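Local coordinates for protein acetyltransferase, GNAT family (Streptococcus agalactiae 2603V/R, PDB 2PC1) that probably transfers an acyl group, such as the acetyl of acetyl-CoA, to a still unidentified acceptor, as a member of the GNAT acetyltransferase family, at residues D63-D66 against D67-G71. Sequence-based numbering, arbitrary orientation. Where two conformers were deposited one is given.
Sequences DIID and DILNG
D67 carries CG beside its own backbone N (chi1 -76°), which folds the carboxylate back over the preceding turn; its OD2 lies 3.9 Å from CD1 of I64. A water bridges the same turn, donating to the carbonyl O of D63 at 2.8 Å and, more loosely, to OD1 of D67 at 3.2 Å. The D63 carbonyl thus accepts two bonds, since its O also takes the N-H of D67, with N at 3.0 Å. On another side of the helix, I65 and L69 run alongside each other, pointing the same way; in the modelled conformer of I65, its CG2 rests 3.9 Å from CD1 of L69. Four i to i+4 backbone bonds tie the segments together, the straightest being L69 N to I65 O, at 2.8 Å with an N-H...O angle of 169°. The helix ends in a Schellman motif: G71 adopts positive phi, and its N bonds back to O of I68 at 3.2 Å. The buried carboxylate of D67 is further satisfied through OD2, by a salt bridge to R116 of strand 111-119 and a hydrogen bond with Y85 of strand 81-91, anchoring this short helix, 61-70, to the mixed sheet of the GNAT fold. I64 packs against helix 30-46 through I30, I33 and M34, while D67 and I68 both meet A73 at the start of strand 73-78, into which the Schellman end leads.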
loop_
_atom_site.group_PDB
_atom_site.type_symbol
_atom_site.label_atom_id
_atom_site.label_comp_id
_atom_site.label_asym_id
_atom_site.label_seq_id
_atom_site.Cartn_x
_atom_site.Cartn_y
_atom_site.Cartn_z
ATOM N N ASP A 63 -5.259 -14.011 -1.589
ATOM C CA ASP A 63 -4.162 -13.053 -1.570
ATOM C C ASP A 63 -3.928 -12.519 -0.158
ATOM O O ASP A 63 -2.794 -12.423 0.307
ATOM C CB ASP A 63 -4.412 -11.879 -2.503
ATOM C CG ASP A 63 -4.448 -12.284 -3.965
ATOM O OD1 ASP A 63 -3.459 -12.910 -4.417
ATOM O OD2 ASP A 63 -5.445 -11.996 -4.669
ATOM N N ILE A 64 -5.003 -12.167 0.530
ATOM C CA ILE A 64 -4.876 -11.613 1.867
ATOM C C ILE A 64 -4.442 -12.666 2.880
ATOM O O ILE A 64 -3.596 -12.402 3.751
ATOM C CB ILE A 64 -6.177 -10.928 2.286
ATOM C CG1 ILE A 64 -6.526 -9.792 1.315
ATOM C CG2 ILE A 64 -6.072 -10.391 3.703
ATOM C CD1 ILE A 64 -5.407 -8.865 0.972
ATOM N N ILE A 65 -4.965 -13.891 2.788
ATOM C CA ILE A 65 -4.504 -14.955 3.682
ATOM C C ILE A 65 -3.001 -15.182 3.476
ATOM O O ILE A 65 -2.266 -15.344 4.434
ATOM C CB ILE A 65 -5.301 -16.268 3.492
ATOM C CG1 ILE A 65 -6.720 -16.094 4.043
ATOM C CG2 ILE A 65 -4.596 -17.445 4.202
ATOM C CD1 ILE A 65 -7.700 -17.206 3.689
ATOM N N ASP A 66 -2.567 -15.162 2.212
ATOM C CA ASP A 66 -1.144 -15.298 1.922
ATOM C C ASP A 66 -0.330 -14.173 2.580
ATOM O O ASP A 66 0.721 -14.412 3.155
ATOM C CB ASP A 66 -0.862 -15.401 0.417
ATOM C CG ASP A 66 -1.187 -16.785 -0.156
ATOM O OD1 ASP A 66 -1.415 -17.726 0.627
ATOM O OD2 ASP A 66 -1.168 -16.929 -1.399
ATOM N N ASP A 67 -0.839 -12.944 2.533
ATOM C CA ASP A 67 -0.198 -11.829 3.224
ATOM C C ASP A 67 -0.072 -12.059 4.719
ATOM O O ASP A 67 0.931 -11.755 5.306
ATOM C CB ASP A 67 -0.971 -10.506 2.998
ATOM C CG ASP A 67 -0.760 -9.901 1.641
ATOM O OD1 ASP A 67 0.162 -10.295 0.901
ATOM O OD2 ASP A 67 -1.542 -8.978 1.310
ATOM N N ILE A 68 -1.102 -12.623 5.337
ATOM C CA ILE A 68 -1.053 -12.930 6.755
ATOM C C ILE A 68 -0.074 -14.075 7.043
ATOM O O ILE A 68 0.721 -13.982 7.982
ATOM C CB ILE A 68 -2.475 -13.223 7.307
ATOM C CG1 ILE A 68 -3.350 -11.967 7.197
ATOM C CG2 ILE A 68 -2.395 -13.669 8.779
ATOM C CD1 ILE A 68 -4.827 -12.199 7.482
ATOM N N LEU A 69 -0.114 -15.139 6.233
ATOM C CA LEU A 69 0.824 -16.250 6.388
ATOM C C LEU A 69 2.260 -15.796 6.239
ATOM O O LEU A 69 3.139 -16.243 6.990
ATOM C CB LEU A 69 0.515 -17.348 5.361
ATOM C CG LEU A 69 -0.823 -18.072 5.531
ATOM C CD1 LEU A 69 -1.052 -19.039 4.355
ATOM C CD2 LEU A 69 -0.813 -18.840 6.818
ATOM N N ASN A 70 2.499 -14.922 5.259
ATOM C CA ASN A 70 3.858 -14.437 4.958
ATOM C C ASN A 70 4.334 -13.334 5.908
ATOM O O ASN A 70 5.496 -12.925 5.829
ATOM C CB ASN A 70 3.962 -13.942 3.505
ATOM C CG ASN A 70 3.837 -15.068 2.475
ATOM O OD1 ASN A 70 4.318 -16.179 2.695
ATOM N ND2 ASN A 70 3.225 -14.771 1.333
ATOM N N GLY A 71 3.465 -12.816 6.778
ATOM C CA GLY A 71 3.865 -11.767 7.711
ATOM C C GLY A 71 3.906 -10.377 7.072
ATOM O O GLY A 71 4.587 -9.451 7.575
HETATM O O HOH W 1 -0.715 -12.213 -1.488
#